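Local coordinates for protein geranyltranstransferase (IspA) (PDB 3Q1O) that probably acts as a magnesium-dependent prenyltransferase of the FPP/GGPP synthase family, building isoprenoid chains from short allylic diphosphates, at residues M168-A173 with H192-A197; L227-C232 with T280-D285. All blocks are in the same frame, centred on the assembly; numbering follows the deposited sequence.

In the fold
Following the chain from its N terminus, helix 80-101, which carries the magnesium ligand Asp101, lies in the first half, and helix 168-177 later packs against it. Interaction 1 then closes a short loop, 18 residues between its segments, by bringing 168-173 against 192-197 of helix 185-211. A short turn leads into helix 216-243, whose segment 227-232 opens interaction 2; that one closes a longer loop, 47 residues between its segments, with helix 268-287. The two loops follow in series, neither nesting nor crossing. Their centres are about 17 Å apart, yet they touch where Ala197 and Thr196 pack on the backbone of 227-232. Together they tie the substrate pocket to the outer helices of an all-helical fold.

Interaction 1: M168-A173 with H192-A197; sequences MILGQA and HEHKTA. With DMA (dimethylallyl diphosphate), chain G.
The pocket for one dimethylallyl diphosphate is lined here by Met168, Gln172 and Lys195, where two helix segments cross at -122° with axes only 6.4 Å apart. Gly171 permits this closeness: its CA lies 3.5 Å from Lys195 N, where a CB would clash. Beside it, the backbone meets directly, Met168 CA giving a CH...O contact to His194 O at 3.3 Å.

Lys195 starts alongside Gly171, runs straight to CD, then bends at chi3 (77°) to carry NZ to the diphosphate. NZ donates a hydrogen bond to DMA O2A at 3.1 Å and a weak one to O1. Its aliphatic part serves the substrate too, CG lying 3.6 Å from DMA C2. Gln172 brings OE1 to within 3.5 Å of the same C2, while its NE2 donates a hydrogen bond to OD1 of the magnesium ligand Asp101, which holds the amide in place. In one of its two conformers Met168 supplies the apolar end, CG resting 3.7 Å from the methyl carbon DMA C5. On the other flank, Leu170 CD2 packs obliquely on the His194 ring, 3.7 Å from CD2, and His194 ND1 is hydrogen-bonded to Phe190 O.

Lys251 and Arg112 add further hydrogen bonds to the ligand. Cationic groups on the diphosphate and uncharged side chains along the prenyl tail, beside an aspartate-bound magnesium, are the hallmark of the trans-prenyltransferase active site.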
loop_
_atom_site.group_PDB
_atom_site.type_symbol
_atom_site.label_atom_id
_atom_site.label_comp_id
_atom_site.label_asym_id
_atom_site.label_seq_id
_atom_site.Cartn_x
_atom_site.Cartn_y
_atom_site.Cartn_z
ATOM N N MET A 168 4.216 3.490 -11.227
ATOM C CA MET A 168 2.854 3.184 -11.655
ATOM C C MET A 168 1.881 4.343 -11.433
ATOM O O MET A 168 1.073 4.649 -12.307
ATOM C CB MET A 168 2.357 1.908 -10.961
ATOM C CG MET A 168 1.090 1.324 -11.555
ATOM S SD MET A 168 0.543 -0.179 -10.726
ATOM C CE MET A 168 0.278 0.437 -9.072
ATOM N N ILE A 169 1.966 4.989 -10.274
ATOM C CA ILE A 169 1.014 6.047 -9.927
ATOM C C ILE A 169 1.202 7.328 -10.735
ATOM O O ILE A 169 0.215 7.944 -11.148
ATOM C CB ILE A 169 0.934 6.264 -8.386
ATOM C CG1 ILE A 169 0.136 5.113 -7.778
ATOM C CG2 ILE A 169 0.264 7.604 -8.009
ATOM C CD1 ILE A 169 0.533 4.799 -6.402
ATOM N N LEU A 170 2.455 7.701 -10.994
ATOM C CA LEU A 170 2.745 8.819 -11.896
ATOM C C LEU A 170 2.075 8.592 -13.245
ATOM O O LEU A 170 1.397 9.484 -13.758
ATOM C CB LEU A 170 4.248 9.003 -12.086
ATOM C CG LEU A 170 4.722 10.113 -13.032
ATOM C CD1 LEU A 170 4.049 11.448 -12.733
ATOM C CD2 LEU A 170 6.233 10.240 -12.964
ATOM N N GLY A 171 2.248 7.388 -13.790
ATOM C CA GLY A 171 1.599 6.998 -15.031
ATOM C C GLY A 171 0.093 7.167 -15.008
ATOM O O GLY A 171 -0.476 7.741 -15.937
ATOM N N GLN A 172 -0.544 6.687 -13.935
ATOM C CA GLN A 172 -2.000 6.756 -13.783
ATOM C C GLN A 172 -2.496 8.185 -13.642
ATOM O O GLN A 172 -3.485 8.555 -14.264
ATOM C CB GLN A 172 -2.479 5.912 -12.588
ATOM C CG GLN A 172 -2.596 4.419 -12.859
ATOM C CD GLN A 172 -3.737 4.076 -13.801
ATOM O OE1 GLN A 172 -3.617 4.200 -15.024
ATOM N NE2 GLN A 172 -4.847 3.622 -13.234
ATOM N N ALA A 173 -1.799 8.975 -12.828
ATOM C CA ALA A 173 -2.128 10.383 -12.635
ATOM C C ALA A 173 -1.993 11.203 -13.921
ATOM O O ALA A 173 -2.817 12.087 -14.176
ATOM C CB ALA A 173 -1.280 10.977 -11.529
ATOM N N HIS A 192 3.139 5.685 -20.600
ATOM C CA HIS A 192 3.071 4.230 -20.700
ATOM C C HIS A 192 4.207 3.502 -19.996
ATOM O O HIS A 192 3.991 2.432 -19.434
ATOM C CB HIS A 192 3.015 3.806 -22.164
ATOM C CG HIS A 192 1.665 3.968 -22.783
ATOM N ND1 HIS A 192 0.638 4.648 -22.163
ATOM C CD2 HIS A 192 1.176 3.550 -23.974
ATOM C CE1 HIS A 192 -0.428 4.636 -22.941
ATOM N NE2 HIS A 192 -0.131 3.970 -24.044
ATOM N N GLU A 193 5.404 4.085 -20.020
ATOM C CA GLU A 193 6.550 3.513 -19.323
ATOM C C GLU A 193 6.294 3.492 -17.827
ATOM O O GLU A 193 6.676 2.546 -17.136
ATOM C CB GLU A 193 7.831 4.294 -19.619
ATOM C CG GLU A 193 8.523 3.906 -20.924
ATOM C CD GLU A 193 9.613 4.892 -21.354
ATOM O OE1 GLU A 193 9.879 5.876 -20.622
ATOM O OE2 GLU A 193 10.204 4.677 -22.435
ATOM N N HIS A 194 5.627 4.532 -17.338
ATOM C CA HIS A 194 5.359 4.644 -15.920
ATOM C C HIS A 194 4.135 3.834 -15.505
ATOM O O HIS A 194 4.231 2.995 -14.614
ATOM C CB HIS A 194 5.294 6.104 -15.504
ATOM C CG HIS A 194 6.641 6.749 -15.454
ATOM N ND1 HIS A 194 7.324 7.128 -16.589
ATOM C CD2 HIS A 194 7.462 7.023 -14.413
ATOM C CE1 HIS A 194 8.496 7.632 -16.249
ATOM N NE2 HIS A 194 8.603 7.583 -14.934
ATOM N N LYS A 195 3.023 4.055 -16.197
ATOM C CA LYS A 195 1.774 3.320 -16.007
ATOM C C LYS A 195 1.919 1.787 -16.073
ATOM O O LYS A 195 1.295 1.072 -15.285
ATOM C CB LYS A 195 0.768 3.796 -17.061
ATOM C CG LYS A 195 -0.649 3.325 -16.888
ATOM C CD LYS A 195 -1.563 3.865 -17.980
ATOM C CE LYS A 195 -1.380 3.114 -19.290
ATOM N NZ LYS A 195 -2.555 3.280 -20.187
ATOM N N THR A 196 2.754 1.289 -16.986
ATOM C CA THR A 196 2.783 -0.146 -17.293
ATOM C C THR A 196 4.163 -0.814 -17.212
ATOM O O THR A 196 4.297 -1.900 -16.639
ATOM C CB THR A 196 2.139 -0.401 -18.665
ATOM O OG1 THR A 196 0.810 0.122 -18.646
ATOM C CG2 THR A 196 2.081 -1.884 -19.005
ATOM N N ALA A 197 5.180 -0.170 -17.780
ATOM C CA ALA A 197 6.498 -0.797 -17.901
ATOM C C ALA A 197 7.250 -0.916 -16.574
ATOM O O ALA A 197 8.059 -1.828 -16.396
ATOM C CB ALA A 197 7.343 -0.066 -18.928
HETATM C C1 DMA G . -4.286 0.734 -16.684
HETATM O O1 DMA G . -4.112 1.224 -18.013
HETATM C C2 DMA G . -3.046 0.875 -15.845
HETATM C C3 DMA G . -2.947 0.248 -14.667
HETATM C C4 DMA G . -4.060 -0.603 -14.139
HETATM C C5 DMA G . -1.696 0.408 -13.852
HETATM P PA DMA G . -5.376 1.013 -18.985
HETATM O O1A DMA G . -6.539 1.712 -18.324
HETATM O O2A DMA G . -4.989 1.363 -20.399
HETATM O O3A DMA G . -5.545 -0.590 -18.858
HETATM P PB DMA G . -6.873 -1.415 -19.237
HETATM O O1B DMA G . -6.486 -2.829 -18.877
HETATM O O2B DMA G . -7.966 -0.806 -18.391
HETATM O O3B DMA G . -7.041 -1.198 -20.720
#

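Interaction 2: L227-C232 with T280-D285; sequences LKMGLC and TEVLND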
loop_
_atom_site.group_PDB
_atom_site.type_symbol
_atom_site.label_atom_id
_atom_site.label_comp_id
_atom_site.label_asym_id
_atom_site.label_seq_id
_atom_site.Cartn_x
_atom_site.Cartn_y
_atom_site.Cartn_z
ATOM N N LEU A 227 11.541 -2.102 -19.244
ATOM C CA LEU A 227 10.993 -0.818 -19.671
ATOM C C LEU A 227 10.640 -0.815 -21.158
ATOM O O LEU A 227 9.610 -0.273 -21.559
ATOM C CB LEU A 227 11.947 0.340 -19.336
ATOM C CG LEU A 227 12.210 0.656 -17.851
ATOM C CD1 LEU A 227 13.056 1.937 -17.694
ATOM C CD2 LEU A 227 10.918 0.742 -17.013
ATOM N N LYS A 228 11.493 -1.427 -21.969
ATOM C CA LYS A 228 11.260 -1.499 -23.407
ATOM C C LYS A 228 10.121 -2.466 -23.714
ATOM O O LYS A 228 9.230 -2.145 -24.506
ATOM C CB LYS A 228 12.536 -1.917 -24.143
ATOM C CG LYS A 228 12.558 -1.527 -25.618
ATOM C CD LYS A 228 13.804 -2.046 -26.322
ATOM C CE LYS A 228 15.075 -1.321 -25.879
ATOM N NZ LYS A 228 15.266 -0.030 -26.590
ATOM N N MET A 229 10.150 -3.640 -23.080
ATOM C CA MET A 229 9.135 -4.654 -23.326
ATOM C C MET A 229 7.784 -4.276 -22.701
ATOM O O MET A 229 6.728 -4.623 -23.232
ATOM C CB MET A 229 9.619 -6.030 -22.873
ATOM C CG MET A 229 8.648 -7.176 -23.156
ATOM S SD MET A 229 7.605 -7.475 -21.723
ATOM C CE MET A 229 8.849 -8.172 -20.638
ATOM N N GLY A 230 7.833 -3.552 -21.587
ATOM C CA GLY A 230 6.632 -3.076 -20.914
ATOM C C GLY A 230 5.920 -1.987 -21.690
ATOM O O GLY A 230 4.688 -1.916 -21.674
ATOM N N LEU A 231 6.698 -1.138 -22.364
ATOM C CA LEU A 231 6.145 -0.189 -23.331
ATOM C C LEU A 231 5.435 -0.934 -24.461
ATOM O O LEU A 231 4.308 -0.592 -24.811
ATOM C CB LEU A 231 7.223 0.740 -23.900
ATOM C CG LEU A 231 6.784 1.645 -25.068
ATOM C CD1 LEU A 231 5.744 2.677 -24.627
ATOM C CD2 LEU A 231 7.975 2.331 -25.699
ATOM N N CYS A 232 6.096 -1.954 -25.008
ATOM C CA CYS A 232 5.512 -2.795 -26.040
ATOM C C CYS A 232 4.221 -3.469 -25.583
ATOM O O CYS A 232 3.264 -3.554 -26.354
ATOM C CB CYS A 232 6.516 -3.844 -26.496
ATOM S SG CYS A 232 5.983 -4.785 -27.938
ATOM N N THR A 280 9.969 -6.586 -32.657
ATOM C CA THR A 280 11.181 -7.066 -33.322
ATOM C C THR A 280 12.417 -6.678 -32.516
ATOM O O THR A 280 13.289 -7.513 -32.282
ATOM C CB THR A 280 11.265 -6.538 -34.785
ATOM O OG1 THR A 280 10.167 -7.058 -35.543
ATOM C CG2 THR A 280 12.565 -6.948 -35.474
ATOM N N GLU A 281 12.462 -5.428 -32.059
ATOM C CA GLU A 281 13.566 -4.959 -31.226
ATOM C C GLU A 281 13.651 -5.701 -29.886
ATOM O O GLU A 281 14.752 -6.031 -29.431
ATOM C CB GLU A 281 13.496 -3.448 -31.011
ATOM C CG GLU A 281 14.830 -2.847 -30.567
ATOM C CD GLU A 281 14.796 -1.336 -30.409
ATOM O OE1 GLU A 281 14.672 -0.625 -31.431
ATOM O OE2 GLU A 281 14.918 -0.864 -29.258
ATOM N N VAL A 282 12.491 -5.967 -29.277
ATOM C CA VAL A 282 12.408 -6.699 -28.006
ATOM C C VAL A 282 13.030 -8.095 -28.129
ATOM O O VAL A 282 13.896 -8.465 -27.330
ATOM C CB VAL A 282 10.943 -6.763 -27.466
ATOM C CG1 VAL A 282 10.789 -7.819 -26.383
ATOM C CG2 VAL A 282 10.520 -5.413 -26.920
ATOM N N LEU A 283 12.620 -8.833 -29.158
ATOM C CA LEU A 283 13.149 -10.176 -29.419
ATOM C C LEU A 283 14.617 -10.175 -29.842
ATOM O O LEU A 283 15.342 -11.118 -29.521
ATOM C CB LEU A 283 12.299 -10.905 -30.459
ATOM C CG LEU A 283 10.858 -11.222 -30.047
ATOM C CD1 LEU A 283 10.065 -11.730 -31.233
ATOM C CD2 LEU A 283 10.806 -12.233 -28.901
ATOM N N ASN A 284 15.048 -9.130 -30.555
ATOM C CA ASN A 284 16.470 -8.949 -30.884
ATOM C C ASN A 284 17.342 -8.688 -29.667
ATOM O O ASN A 284 18.430 -9.252 -29.552
ATOM C CB ASN A 284 16.678 -7.836 -31.916
ATOM C CG ASN A 284 16.402 -8.297 -33.334
ATOM O OD1 ASN A 284 16.246 -9.491 -33.593
ATOM N ND2 ASN A 284 16.331 -7.347 -34.262
ATOM N N ASP A 285 16.857 -7.841 -28.758
ATOM C CA ASP A 285 17.539 -7.584 -27.486
ATOM C C ASP A 285 17.687 -8.855 -26.664
ATOM O O ASP A 285 18.685 -9.045 -25.975
ATOM C CB ASP A 285 16.789 -6.535 -26.669
ATOM C CG ASP A 285 16.987 -5.133 -27.197
ATOM O OD1 ASP A 285 16.268 -4.234 -26.727
ATOM O OD2 ASP A 285 17.851 -4.918 -28.073
#
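Lys228 reaches from helix 216-243 to the acidic edge of helix 268-287 and can be followed atom by atom. Its CB points toward the opposing helix, and CG, anti to the backbone N (chi1 -158°), continues the chain outward. CD comes near two carboxylate oxygens, 3.3 Å from Asp285 OD1 and 3.4 Å from Glu281 OE2. The bend at chi3 keeps CE near the same two oxygens at much the same distances, and the one at chi4 (-82°) turns the tip toward Glu281, where NZ makes a salt bridge and hydrogen bond to OE2 at 2.8 Å, meeting that oxygen nearly along its C-O direction. Asp285 OD1 stays 4.3 Å from NZ, too far for a salt bridge, though its negative charge would probably still favour the protonated amine.

Glu281 and Asp285 sit one helical turn apart, and both cross the lysine at about a right angle. Glu281 is exposed, which puts the charged pair at the solvent-facing border of the contact. Further in, the packing is apolar. Val282 presents both methyls to Met229: CG1 lies 3.9 Å from Met229 CG, and CG2 is equally near Met229 CA. The same CG2 reaches Cys232 CB at 4.3 Å. The end of Met229 leads away from Val282, and its side chain also packs on Ile200, Phe58 and Leu62; Leu304 of helix 294-308 touches both Met229 and Val282.

The segment axes run 9.9 Å apart at 150°, nearly antiparallel, an ordinary separation for helices meeting through side chains. Away from the annotated sites, this is antiparallel helix packing with a buried apolar seam and a salt bridge on its solvent side, within the all-alpha isoprenoid synthase fold.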